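Local coordinates for protein synaptotagmin-1 (Arabidopsis thaliana, PDB 7ATP) that helps maintain plasma membrane integrity during freezing and osmotic stress, and in this C2A domain binds calcium and probably phospholipids, at residues A[14-19]-A[55-60]; A[18-23]-A[88-93]; A[28-33]-A[49-54]; A[105-110]-A[133-138]. One frame throughout, in Å; residues are numbered along the deposited sequence.

Contact 1 (A[14-19]-A[55-60])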
loop_
_atom_site.group_PDB
_atom_site.type_symbol
_atom_site.label_atom_id
_atom_site.label_comp_id
_atom_site.label_asym_id
_atom_site.label_seq_id
_atom_site.Cartn_x
_atom_site.Cartn_y
_atom_site.Cartn_z
ATOM N N VAL A 14 -5.625 2.502 2.891
ATOM C CA VAL A 14 -5.603 1.329 2.031
ATOM C C VAL A 14 -7.041 0.854 1.947
ATOM O O VAL A 14 -7.618 0.425 2.946
ATOM C CB VAL A 14 -4.671 0.239 2.581
ATOM C CG1 VAL A 14 -4.855 -1.026 1.821
ATOM C CG2 VAL A 14 -3.223 0.690 2.477
ATOM N N VAL A 15 -7.631 0.947 0.762
ATOM C CA VAL A 15 -9.057 0.713 0.617
ATOM C C VAL A 15 -9.313 -0.767 0.450
ATOM O O VAL A 15 -9.852 -1.426 1.347
ATOM C CB VAL A 15 -9.639 1.481 -0.578
ATOM C CG1 VAL A 15 -11.107 1.122 -0.751
ATOM C CG2 VAL A 15 -9.474 2.950 -0.371
ATOM N N ARG A 16 -8.941 -1.292 -0.709
ATOM C CA ARG A 16 -9.162 -2.692 -1.008
ATOM C C ARG A 16 -8.144 -3.130 -2.040
ATOM O O ARG A 16 -7.414 -2.322 -2.612
ATOM C CB ARG A 16 -10.568 -2.947 -1.538
ATOM C CG ARG A 16 -10.698 -2.708 -3.039
ATOM C CD ARG A 16 -12.161 -2.700 -3.503
ATOM N NE ARG A 16 -12.752 -1.362 -3.464
ATOM C CZ ARG A 16 -13.601 -0.939 -2.529
ATOM N NH1 ARG A 16 -14.087 0.301 -2.570
ATOM N NH2 ARG A 16 -13.966 -1.756 -1.550
ATOM N N ALA A 17 -8.107 -4.425 -2.275
ATOM C CA ALA A 17 -7.406 -4.978 -3.411
ATOM C C ALA A 17 -8.424 -5.776 -4.192
ATOM O O ALA A 17 -9.423 -6.229 -3.633
ATOM C CB ALA A 17 -6.243 -5.852 -2.987
ATOM N N VAL A 18 -8.201 -5.903 -5.496
ATOM C CA VAL A 18 -9.168 -6.539 -6.382
ATOM C C VAL A 18 -8.411 -7.394 -7.372
ATOM O O VAL A 18 -7.451 -6.926 -7.990
ATOM C CB VAL A 18 -10.038 -5.508 -7.126
ATOM C CG1 VAL A 18 -10.871 -6.193 -8.175
ATOM C CG2 VAL A 18 -10.934 -4.780 -6.161
ATOM N N GLY A 19 -8.821 -8.650 -7.504
ATOM C CA GLY A 19 -8.242 -9.531 -8.500
ATOM C C GLY A 19 -6.885 -10.095 -8.156
ATOM O O GLY A 19 -6.030 -10.230 -9.037
ATOM N N ASN A 55 -10.305 -10.736 -2.711
ATOM C CA ASN A 55 -10.771 -9.365 -2.873
ATOM C C ASN A 55 -10.895 -8.722 -1.498
ATOM O O ASN A 55 -11.993 -8.487 -1.018
ATOM C CB ASN A 55 -12.106 -9.352 -3.606
ATOM C CG ASN A 55 -12.035 -10.082 -4.929
ATOM O OD1 ASN A 55 -11.605 -9.518 -5.938
ATOM N ND2 ASN A 55 -12.432 -11.347 -4.928
ATOM N N PRO A 56 -9.772 -8.485 -0.821
ATOM C CA PRO A 56 -9.868 -7.992 0.562
ATOM C C PRO A 56 -10.212 -6.527 0.603
ATOM O O PRO A 56 -9.781 -5.737 -0.236
ATOM C CB PRO A 56 -8.466 -8.221 1.119
ATOM C CG PRO A 56 -7.583 -8.123 -0.097
ATOM C CD PRO A 56 -8.380 -8.662 -1.251
ATOM N N GLU A 57 -10.938 -6.157 1.642
ATOM C CA GLU A 57 -11.258 -4.772 1.911
ATOM C C GLU A 57 -10.730 -4.448 3.292
ATOM O O GLU A 57 -11.134 -5.074 4.273
ATOM C CB GLU A 57 -12.766 -4.536 1.827
ATOM C CG GLU A 57 -13.293 -4.647 0.404
ATOM C CD GLU A 57 -14.753 -4.253 0.286
ATOM O OE1 GLU A 57 -15.635 -5.149 0.330
ATOM O OE2 GLU A 57 -15.013 -3.038 0.161
ATOM N N TRP A 58 -9.851 -3.460 3.371
ATOM C CA TRP A 58 -9.326 -3.038 4.652
ATOM C C TRP A 58 -9.916 -1.727 5.117
ATOM O O TRP A 58 -10.354 -1.621 6.260
ATOM C CB TRP A 58 -7.807 -2.887 4.589
ATOM C CG TRP A 58 -7.088 -4.126 4.373
ATOM C CD1 TRP A 58 -6.729 -5.045 5.325
ATOM C CD2 TRP A 58 -6.566 -4.604 3.136
ATOM N NE1 TRP A 58 -6.034 -6.052 4.740
ATOM C CE2 TRP A 58 -5.916 -5.813 3.401
ATOM C CE3 TRP A 58 -6.592 -4.128 1.832
ATOM C CZ2 TRP A 58 -5.316 -6.566 2.418
ATOM C CZ3 TRP A 58 -5.977 -4.865 0.847
ATOM C CH2 TRP A 58 -5.353 -6.074 1.143
ATOM N N ASN A 59 -9.908 -0.709 4.264
ATOM C CA ASN A 59 -10.239 0.632 4.702
ATOM C C ASN A 59 -9.401 1.022 5.912
ATOM O O ASN A 59 -9.903 1.551 6.907
ATOM C CB ASN A 59 -11.729 0.740 4.998
ATOM C CG ASN A 59 -12.547 0.773 3.728
ATOM O OD1 ASN A 59 -12.139 1.388 2.725
ATOM N ND2 ASN A 59 -13.686 0.098 3.741
ATOM N N GLU A 60 -8.108 0.738 5.829
ATOM C CA GLU A 60 -7.220 0.972 6.949
ATOM C C GLU A 60 -6.393 2.210 6.679
ATOM O O GLU A 60 -5.909 2.417 5.567
ATOM C CB GLU A 60 -6.337 -0.258 7.232
ATOM C CG GLU A 60 -7.198 -1.391 7.811
ATOM C CD GLU A 60 -6.456 -2.675 8.228
ATOM O OE1 GLU A 60 -5.217 -2.703 8.339
ATOM O OE2 GLU A 60 -7.170 -3.658 8.496
#
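V14 and W58 make the tight side of this contact. Their side chains lie side by side, and V14 CG1 is 3.6 Å from W58 CE3. CG1 stands anti to the backbone N (chi1 170°), and this turns it to the indole. A17 adds its methyl, with CB 4.0 Å from W58 CZ3. P56 CB lies over one face of the indole, near the rim. V33 also packs on W58, and the NE1 of W58 is hydrogen-bonded to the carbonyl of T48. The segments belong to neighbouring antiparallel strands in one sheet of the C2 beta-sandwich. Their pairing slips by one residue here: N59 and E60 both face V14, a G1 beta bulge. At the slip V15 O takes two donors, W58 N at 2.9 Å and N59 N at 3.0 Å. Further on, A17 N hydrogen-bonds to P56 O at 2.9 Å. The opposite face is looser and polar. R16 and E57 run alongside each other there, their flat groups 57° apart, but their modelled ends are too close to be trusted. R16 NE has a salt bridge to E133. Toward the loop, G19 N makes a weak hydrogen bond to N55 OD1 at 3.3 Å.

Contact 2 (A[18-23]-A[88-93]). With CA (calcium ion), chain C.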
loop_
_atom_site.group_PDB
_atom_site.type_symbol
_atom_site.label_atom_id
_atom_site.label_comp_id
_atom_site.label_asym_id
_atom_site.label_seq_id
_atom_site.Cartn_x
_atom_site.Cartn_y
_atom_site.Cartn_z
ATOM N N VAL A 18 -8.201 -5.903 -5.496
ATOM C CA VAL A 18 -9.168 -6.539 -6.382
ATOM C C VAL A 18 -8.411 -7.394 -7.372
ATOM O O VAL A 18 -7.451 -6.926 -7.990
ATOM C CB VAL A 18 -10.038 -5.508 -7.126
ATOM C CG1 VAL A 18 -10.871 -6.193 -8.175
ATOM C CG2 VAL A 18 -10.934 -4.780 -6.161
ATOM N N GLY A 19 -8.821 -8.650 -7.504
ATOM C CA GLY A 19 -8.242 -9.531 -8.500
ATOM C C GLY A 19 -6.885 -10.095 -8.156
ATOM O O GLY A 19 -6.030 -10.230 -9.037
ATOM N N LEU A 20 -6.654 -10.438 -6.898
ATOM C CA LEU A 20 -5.353 -10.985 -6.566
ATOM C C LEU A 20 -5.222 -12.390 -7.117
ATOM O O LEU A 20 -6.211 -13.055 -7.428
ATOM C CB LEU A 20 -5.141 -11.001 -5.066
ATOM C CG LEU A 20 -5.100 -9.575 -4.580
ATOM C CD1 LEU A 20 -5.411 -9.560 -3.136
ATOM C CD2 LEU A 20 -3.723 -9.056 -4.843
ATOM N N ARG A 21 -3.974 -12.834 -7.229
ATOM C CA ARG A 21 -3.688 -14.157 -7.754
ATOM C C ARG A 21 -3.802 -15.199 -6.658
ATOM O O ARG A 21 -3.526 -14.927 -5.491
ATOM C CB ARG A 21 -2.287 -14.201 -8.350
ATOM C CG ARG A 21 -2.221 -13.669 -9.752
ATOM C CD ARG A 21 -2.920 -14.619 -10.702
ATOM N NE ARG A 21 -2.539 -14.370 -12.086
ATOM C CZ ARG A 21 -2.938 -15.110 -13.115
ATOM N NH1 ARG A 21 -3.735 -16.151 -12.914
ATOM N NH2 ARG A 21 -2.539 -14.809 -14.342
ATOM N N LYS A 22 -4.206 -16.403 -7.043
ATOM C CA LYS A 22 -4.205 -17.496 -6.087
ATOM C C LYS A 22 -2.774 -17.801 -5.694
ATOM O O LYS A 22 -1.897 -17.939 -6.546
ATOM C CB LYS A 22 -4.875 -18.728 -6.675
ATOM C CG LYS A 22 -6.388 -18.611 -6.793
ATOM C CD LYS A 22 -7.014 -19.884 -7.369
ATOM C CE LYS A 22 -8.542 -19.841 -7.339
ATOM N NZ LYS A 22 -9.167 -21.159 -7.687
ATOM N N LYS A 23 -2.519 -17.854 -4.399
ATOM C CA LYS A 23 -1.174 -18.132 -3.936
ATOM C C LYS A 23 -1.134 -19.221 -2.875
ATOM O O LYS A 23 -0.054 -19.529 -2.362
ATOM C CB LYS A 23 -0.525 -16.850 -3.422
ATOM C CG LYS A 23 -0.208 -15.858 -4.534
ATOM C CD LYS A 23 1.250 -15.403 -4.464
ATOM C CE LYS A 23 1.934 -15.479 -5.816
ATOM N NZ LYS A 23 1.082 -14.948 -6.916
ATOM N N GLU A 88 4.811 -14.478 1.297
ATOM C CA GLU A 88 5.303 -14.461 -0.072
ATOM C C GLU A 88 4.747 -13.260 -0.809
ATOM O O GLU A 88 3.541 -13.002 -0.769
ATOM C CB GLU A 88 4.958 -15.744 -0.820
ATOM C CG GLU A 88 3.510 -16.071 -0.963
ATOM C CD GLU A 88 3.288 -17.275 -1.871
ATOM O OE1 GLU A 88 3.835 -17.287 -3.004
ATOM O OE2 GLU A 88 2.581 -18.218 -1.451
ATOM N N LYS A 89 5.636 -12.527 -1.466
ATOM C CA LYS A 89 5.246 -11.356 -2.226
ATOM C C LYS A 89 4.158 -11.723 -3.223
ATOM O O LYS A 89 4.146 -12.826 -3.775
ATOM C CB LYS A 89 6.456 -10.780 -2.959
ATOM C CG LYS A 89 6.164 -9.520 -3.771
ATOM C CD LYS A 89 5.922 -8.311 -2.878
ATOM C CE LYS A 89 6.953 -7.216 -3.151
ATOM N NZ LYS A 89 8.351 -7.716 -2.983
ATOM N N MET A 90 3.218 -10.797 -3.428
ATOM C CA MET A 90 2.203 -10.932 -4.462
ATOM C C MET A 90 2.253 -9.816 -5.500
ATOM O O MET A 90 1.465 -9.832 -6.452
ATOM C CB MET A 90 0.806 -10.971 -3.842
ATOM C CG MET A 90 0.568 -12.185 -3.002
ATOM S SD MET A 90 -1.006 -12.011 -2.196
ATOM C CE MET A 90 -2.159 -12.450 -3.497
ATOM N N GLY A 91 3.144 -8.854 -5.349
ATOM C CA GLY A 91 3.174 -7.719 -6.241
ATOM C C GLY A 91 3.296 -6.433 -5.467
ATOM O O GLY A 91 3.027 -6.400 -4.263
ATOM N N MET A 92 3.705 -5.371 -6.142
ATOM C CA MET A 92 3.916 -4.098 -5.487
ATOM C C MET A 92 3.672 -2.992 -6.498
ATOM O O MET A 92 3.441 -3.243 -7.684
ATOM C CB MET A 92 5.321 -4.023 -4.884
ATOM C CG MET A 92 6.443 -4.375 -5.840
ATOM S SD MET A 92 6.940 -2.989 -6.879
ATOM C CE MET A 92 7.245 -1.744 -5.625
ATOM N N ASN A 93 3.705 -1.758 -6.009
ATOM C CA ASN A 93 3.740 -0.580 -6.859
ATOM C C ASN A 93 4.183 0.588 -5.998
ATOM O O ASN A 93 4.248 0.487 -4.769
ATOM C CB ASN A 93 2.394 -0.297 -7.506
ATOM C CG ASN A 93 2.536 0.469 -8.782
ATOM O OD1 ASN A 93 3.625 0.936 -9.117
ATOM N ND2 ASN A 93 1.440 0.611 -9.510
HETATM CA CA CA C . 0.982 -19.103 -0.172
HETATM O O HOH W 1 1.323 -21.445 -0.072
#
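K23 and E88 meet at a calcium ion. The backbone O of K23 binds it at 2.5 Å. The carboxylate of E88 reaches it through OE2, at 2.2 Å from the metal. A water joins this first shell, and D24, D80 and E82 supply further carboxylate oxygens. K23 O and E88 OE2 are both acceptors; the metal draws them to 3.1 Å, and no hydrogen bond links them. E88 CG sits between the backbone N and the carbonyl carbon (chi1 60°). From there the chain runs extended to the ion.

The next layer is the aliphatic part of K23. It crosses E88 at a slant and slides past M90 in the opposite direction. K23 CD lies 3.5 Å from E88 OE1 and 3.6 Å from M90 CG. M90 bends at its last torsion (chi3 79°). This brings its CE methyl to R21 O, 3.5 Å away, and to L20 CB, 3.7 Å away. The calcium-binding loop is thus packed against strand 88-96.

Further out, M90 also packs on A29, V78 and D80. M90 and G91 both face V78, a classic beta bulge in the strand. L20 rests on P56 and L112. The backbone of E88 hydrogen-bonds to that of D80, another calcium ligand.

No hydrogen bond joins the two segments. Metal coordination and apolar packing hold them, so the loop's position next to E88 probably depends in part on bound calcium. The ammonium of K23, with NZ 5.3 Å from E88 OE1, may still ease the crowding of negative charge.

Contact 3 (A[28-33]-A[49-54]). With CA (calcium ion), chain B.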
loop_
_atom_site.group_PDB
_atom_site.type_symbol
_atom_site.label_atom_id
_atom_site.label_comp_id
_atom_site.label_asym_id
_atom_site.label_seq_id
_atom_site.Cartn_x
_atom_site.Cartn_y
_atom_site.Cartn_z
ATOM N N GLY A 28 -7.261 -19.252 -1.638
ATOM C CA GLY A 28 -6.864 -18.118 -2.441
ATOM C C GLY A 28 -5.506 -17.583 -2.047
ATOM O O GLY A 28 -4.491 -17.884 -2.688
ATOM N N ALA A 29 -5.501 -16.784 -0.985
ATOM C CA ALA A 29 -4.327 -16.115 -0.444
ATOM C C ALA A 29 -4.766 -15.453 0.853
ATOM O O ALA A 29 -5.958 -15.354 1.149
ATOM C CB ALA A 29 -3.742 -15.084 -1.423
ATOM N N ASP A 30 -3.796 -14.986 1.620
ATOM C CA ASP A 30 -4.054 -14.269 2.866
ATOM C C ASP A 30 -3.365 -12.923 2.754
ATOM O O ASP A 30 -2.305 -12.706 3.348
ATOM C CB ASP A 30 -3.546 -15.084 4.052
ATOM C CG ASP A 30 -3.950 -16.563 3.956
ATOM O OD1 ASP A 30 -5.159 -16.853 4.055
ATOM O OD2 ASP A 30 -3.084 -17.458 3.755
ATOM N N PRO A 31 -3.924 -12.001 1.959
ATOM C CA PRO A 31 -3.193 -10.778 1.637
ATOM C C PRO A 31 -3.102 -9.854 2.825
ATOM O O PRO A 31 -3.989 -9.804 3.675
ATOM C CB PRO A 31 -4.017 -10.151 0.509
ATOM C CG PRO A 31 -5.355 -10.716 0.668
ATOM C CD PRO A 31 -5.136 -12.124 1.145
ATOM N N PHE A 32 -1.983 -9.139 2.893
ATOM C CA PHE A 32 -1.878 -7.914 3.664
ATOM C C PHE A 32 -0.963 -7.001 2.877
ATOM O O PHE A 32 -0.307 -7.430 1.927
ATOM C CB PHE A 32 -1.362 -8.143 5.085
ATOM C CG PHE A 32 0.057 -8.677 5.143
ATOM C CD1 PHE A 32 0.316 -10.027 4.938
ATOM C CD2 PHE A 32 1.111 -7.838 5.448
ATOM C CE1 PHE A 32 1.609 -10.522 5.020
ATOM C CE2 PHE A 32 2.412 -8.323 5.523
ATOM C CZ PHE A 32 2.661 -9.669 5.299
ATOM N N VAL A 33 -0.939 -5.728 3.245
ATOM C CA VAL A 33 -0.203 -4.726 2.481
ATOM C C VAL A 33 0.850 -4.086 3.368
ATOM O O VAL A 33 0.565 -3.711 4.512
ATOM C CB VAL A 33 -1.141 -3.643 1.920
ATOM C CG1 VAL A 33 -0.365 -2.745 1.008
ATOM C CG2 VAL A 33 -2.284 -4.276 1.193
ATOM N N VAL A 49 -4.230 -8.861 8.097
ATOM C CA VAL A 49 -4.272 -9.969 7.146
ATOM C C VAL A 49 -5.715 -10.327 6.879
ATOM O O VAL A 49 -6.508 -10.476 7.812
ATOM C CB VAL A 49 -3.533 -11.204 7.700
ATOM C CG1 VAL A 49 -3.710 -12.384 6.712
ATOM C CG2 VAL A 49 -2.109 -10.908 7.897
ATOM N N LYS A 50 -6.065 -10.492 5.628
ATOM C CA LYS A 50 -7.426 -10.861 5.293
ATOM C C LYS A 50 -7.386 -12.308 4.818
ATOM O O LYS A 50 -7.230 -12.587 3.626
ATOM C CB LYS A 50 -7.977 -9.909 4.260
ATOM C CG LYS A 50 -8.080 -8.467 4.778
ATOM C CD LYS A 50 -9.263 -8.303 5.705
ATOM C CE LYS A 50 -9.492 -6.788 6.127
ATOM N NZ LYS A 50 -10.559 -6.711 7.116
ATOM N N HIS A 51 -7.512 -13.225 5.768
ATOM C CA HIS A 51 -7.346 -14.635 5.453
ATOM C C HIS A 51 -8.301 -15.084 4.366
ATOM O O HIS A 51 -9.465 -14.695 4.341
ATOM C CB HIS A 51 -7.596 -15.487 6.679
ATOM C CG HIS A 51 -6.623 -15.244 7.771
ATOM N ND1 HIS A 51 -5.326 -15.704 7.723
ATOM C CD2 HIS A 51 -6.749 -14.592 8.945
ATOM C CE1 HIS A 51 -4.688 -15.331 8.817
ATOM N NE2 HIS A 51 -5.527 -14.650 9.567
ATOM N N LYS A 52 -7.805 -15.946 3.487
ATOM C CA LYS A 52 -8.642 -16.649 2.526
ATOM C C LYS A 52 -9.519 -15.673 1.746
ATOM O O LYS A 52 -10.739 -15.822 1.640
ATOM C CB LYS A 52 -9.457 -17.731 3.239
ATOM C CG LYS A 52 -8.525 -18.804 3.883
ATOM C CD LYS A 52 -9.289 -19.888 4.642
ATOM C CE LYS A 52 -8.322 -20.790 5.420
ATOM N NZ LYS A 52 -7.203 -21.211 4.541
ATOM N N ASN A 53 -8.876 -14.673 1.156
ATOM C CA ASN A 53 -9.636 -13.614 0.514
ATOM C C ASN A 53 -8.857 -13.068 -0.666
ATOM O O ASN A 53 -7.771 -12.522 -0.475
ATOM C CB ASN A 53 -9.925 -12.516 1.516
ATOM C CG ASN A 53 -11.005 -11.610 1.059
ATOM O OD1 ASN A 53 -11.156 -11.359 -0.134
ATOM N ND2 ASN A 53 -11.772 -11.097 2.003
ATOM N N LEU A 54 -9.421 -13.174 -1.869
ATOM C CA LEU A 54 -8.770 -12.608 -3.046
ATOM C C LEU A 54 -9.301 -11.227 -3.414
ATOM O O LEU A 54 -8.789 -10.598 -4.346
ATOM C CB LEU A 54 -8.914 -13.550 -4.237
ATOM C CG LEU A 54 -8.023 -14.791 -4.243
ATOM C CD1 LEU A 54 -8.169 -15.453 -5.582
ATOM C CD2 LEU A 54 -6.572 -14.450 -3.993
HETATM CA CA CA B . -1.178 -17.973 2.391
HETATM O O HOH W 2 -1.365 -19.761 3.756
#
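D30, P31 and V49 have the most surface buried here, and D30 works in two directions. Its OD2 binds a calcium ion at 2.4 Å. Its OD1 takes the N-H of K52 at 2.9 Å, on the anti side of the carboxylate and 20° out of its plane. The carboxylate is thus gripped by metal and backbone together, which should fix its rotation. H51 lies next to it, with CA 3.4 Å from D30 OD1. D30 belongs to the calcium-binding end of the C2 domain, where D24, D80 and E82 also bind this ion. P31 begins strand 31-37. Its carbonyl O accepts from K50 N at 2.9 Å, in a nearly straight bond (169°). Its ring packs on the backbone of the other segment, with CD 3.1 Å from N53 O. Before it, A29 O accepts from N53 N. V49 uses both methyls. CG1 meets D30 CB at 3.8 Å, and CG2 meets F32 CD1 at 3.9 Å. CG1 also lies over one face of the H51 ring, offset toward the rim. That ring makes an edge-to-face contact with W81, and a zinc ion lies about 2 Å from the nearest atom of the H51 side chain.

Contact 4 (A[105-110]-A[133-138])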
loop_
_atom_site.group_PDB
_atom_site.type_symbol
_atom_site.label_atom_id
_atom_site.label_comp_id
_atom_site.label_asym_id
_atom_site.label_seq_id
_atom_site.Cartn_x
_atom_site.Cartn_y
_atom_site.Cartn_z
ATOM N N HIS A 105 -9.160 14.879 -0.883
ATOM C CA HIS A 105 -9.307 13.430 -0.759
ATOM C C HIS A 105 -9.120 12.822 -2.144
ATOM O O HIS A 105 -10.045 12.820 -2.960
ATOM C CB HIS A 105 -10.681 13.099 -0.189
ATOM C CG HIS A 105 -10.653 12.274 1.058
ATOM N ND1 HIS A 105 -11.199 12.706 2.247
ATOM C CD2 HIS A 105 -10.183 11.025 1.291
ATOM C CE1 HIS A 105 -11.051 11.767 3.164
ATOM N NE2 HIS A 105 -10.437 10.737 2.610
ATOM N N LYS A 106 -7.928 12.298 -2.416
ATOM C CA LYS A 106 -7.573 11.801 -3.741
ATOM C C LYS A 106 -7.389 10.290 -3.711
ATOM O O LYS A 106 -6.589 9.770 -2.927
ATOM C CB LYS A 106 -6.296 12.472 -4.256
ATOM C CG LYS A 106 -6.126 12.419 -5.778
ATOM C CD LYS A 106 -5.056 13.395 -6.255
ATOM C CE LYS A 106 -5.234 13.739 -7.723
ATOM N NZ LYS A 106 -5.259 12.525 -8.577
ATOM N N ALA A 107 -8.109 9.593 -4.577
ATOM C CA ALA A 107 -8.010 8.147 -4.664
ATOM C C ALA A 107 -7.043 7.750 -5.764
ATOM O O ALA A 107 -6.685 8.541 -6.633
ATOM C CB ALA A 107 -9.380 7.529 -4.928
ATOM N N PHE A 108 -6.615 6.496 -5.721
ATOM C CA PHE A 108 -5.767 5.969 -6.777
ATOM C C PHE A 108 -6.044 4.483 -6.916
ATOM O O PHE A 108 -6.559 3.837 -6.002
ATOM C CB PHE A 108 -4.275 6.185 -6.495
ATOM C CG PHE A 108 -3.880 7.621 -6.350
ATOM C CD1 PHE A 108 -3.451 8.343 -7.445
ATOM C CD2 PHE A 108 -3.913 8.236 -5.111
ATOM C CE1 PHE A 108 -3.081 9.657 -7.314
ATOM C CE2 PHE A 108 -3.545 9.539 -4.970
ATOM C CZ PHE A 108 -3.128 10.262 -6.077
ATOM N N THR A 109 -5.681 3.941 -8.069
ATOM C CA THR A 109 -5.789 2.505 -8.291
ATOM C C THR A 109 -4.467 2.072 -8.911
ATOM O O THR A 109 -4.158 2.451 -10.042
ATOM C CB THR A 109 -6.977 2.168 -9.177
ATOM O OG1 THR A 109 -8.088 2.992 -8.805
ATOM C CG2 THR A 109 -7.365 0.711 -8.978
ATOM N N LEU A 110 -3.679 1.315 -8.158
ATOM C CA LEU A 110 -2.357 0.896 -8.591
ATOM C C LEU A 110 -2.407 -0.547 -9.068
ATOM O O LEU A 110 -3.004 -1.407 -8.418
ATOM C CB LEU A 110 -1.339 1.020 -7.457
ATOM C CG LEU A 110 -1.439 2.237 -6.546
ATOM C CD1 LEU A 110 -0.438 2.132 -5.405
ATOM C CD2 LEU A 110 -1.220 3.508 -7.347
ATOM N N GLU A 133 -6.450 -0.289 -4.497
ATOM C CA GLU A 133 -7.026 1.049 -4.408
ATOM C C GLU A 133 -6.565 1.713 -3.120
ATOM O O GLU A 133 -6.685 1.133 -2.041
ATOM C CB GLU A 133 -8.553 0.993 -4.429
ATOM C CG GLU A 133 -9.166 0.360 -5.682
ATOM C CD GLU A 133 -10.694 0.205 -5.595
ATOM O OE1 GLU A 133 -11.297 0.666 -4.592
ATOM O OE2 GLU A 133 -11.292 -0.383 -6.531
ATOM N N VAL A 134 -6.032 2.920 -3.230
ATOM C CA VAL A 134 -5.617 3.674 -2.058
ATOM C C VAL A 134 -6.182 5.081 -2.171
ATOM O O VAL A 134 -6.549 5.533 -3.252
ATOM C CB VAL A 134 -4.088 3.711 -1.914
ATOM C CG1 VAL A 134 -3.549 2.328 -1.596
ATOM C CG2 VAL A 134 -3.476 4.193 -3.195
ATOM N N GLU A 135 -6.278 5.761 -1.028
ATOM C CA GLU A 135 -6.614 7.180 -0.947
ATOM C C GLU A 135 -5.520 7.897 -0.183
ATOM O O GLU A 135 -4.979 7.366 0.794
ATOM C CB GLU A 135 -7.940 7.458 -0.227
ATOM C CG GLU A 135 -9.199 7.183 -1.021
ATOM C CD GLU A 135 -10.448 7.244 -0.153
ATOM O OE1 GLU A 135 -10.515 8.127 0.737
ATOM O OE2 GLU A 135 -11.353 6.398 -0.350
ATOM N N LEU A 136 -5.205 9.102 -0.628
ATOM C CA LEU A 136 -4.213 9.938 0.015
ATOM C C LEU A 136 -4.811 11.294 0.344
ATOM O O LEU A 136 -5.619 11.832 -0.414
ATOM C CB LEU A 136 -3.004 10.135 -0.874
ATOM C CG LEU A 136 -1.927 9.080 -0.719
ATOM C CD1 LEU A 136 -2.399 7.731 -1.202
ATOM C CD2 LEU A 136 -0.749 9.532 -1.524
ATOM N N LEU A 137 -4.393 11.842 1.482
ATOM C CA LEU A 137 -4.778 13.192 1.879
ATOM C C LEU A 137 -3.554 13.823 2.524
ATOM O O LEU A 137 -3.073 13.338 3.553
ATOM C CB LEU A 137 -5.968 13.161 2.833
ATOM C CG LEU A 137 -6.706 14.447 3.174
ATOM C CD1 LEU A 137 -8.196 14.155 3.329
ATOM C CD2 LEU A 137 -6.136 15.019 4.455
ATOM N N TYR A 138 -3.031 14.868 1.893
ATOM C CA TYR A 138 -1.853 15.571 2.375
ATOM C C TYR A 138 -2.270 16.788 3.178
ATOM O O TYR A 138 -3.184 17.515 2.789
ATOM C CB TYR A 138 -0.952 16.020 1.228
ATOM C CG TYR A 138 0.300 16.704 1.713
ATOM C CD1 TYR A 138 1.024 16.181 2.772
ATOM C CD2 TYR A 138 0.765 17.867 1.113
ATOM C CE1 TYR A 138 2.170 16.786 3.230
ATOM C CE2 TYR A 138 1.917 18.487 1.563
ATOM C CZ TYR A 138 2.618 17.940 2.625
ATOM O OH TYR A 138 3.769 18.543 3.090
#
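K106 and F108 pair with L136 and V134 through four backbone hydrogen bonds, on antiparallel strand segments whose axes approach to 4.5 Å at an angle of 148°. The bonds at K106 are the straighter ones, up to 170° at its O. On the face that carries F108, V134 and L136, the packing is apolar. F108 CB lies 3.9 Å from V134 CG2. The F108 and L136 side chains cross at about a right angle, and L136 CB meets the ring edge at CE2, 4.2 Å away. L110 adds CD1 to V134 CG2. L95 of strand 88-96 touches F108, V134 and L136. The face with A107, T109, E133 and E135 is more exposed. The T109 and E133 side chains lie side by side, T109 CG2 3.8 Å from E133 CG, while the carboxylate of E133 turns to R16. A107 CB rests against E135 CG. At the start of the segment H105 meets L137 in a CH-pi contact, with CD1 3.7 Å from the ring centroid and over one face. E135 OE1 comes near the same imidazole obliquely, without a hydrogen bond. Strand 106-111 is outermost in its four-stranded sheet, and its antiparallel pairing with strand 131-140 forms that edge of one sheet of the C2 beta-sandwich.

Contacts 1 and 4 are strand pairings in the same sheet. Strands 8-18 and 131-140 are neighbours there, and V15 N probably bonds to E133 O between them. In both, one face is mainly apolar and more deeply buried, the other polar and more exposed; contact 1 is bulged, contact 4 regular. Contacts 2 and 3 lie at the calcium-binding end, where carboxylates and backbone oxygens hold metal. They touch where K23 N probably hydrogen-bonds to G28 O, and L54 packs on R21. Contact 3 has backbone hydrogen bonds, contact 2 none. Contact 1 bridges the two regions: it shares V18 and G19 with contact 2, and P56 packs on P31. Contact 4 does not touch contact 3.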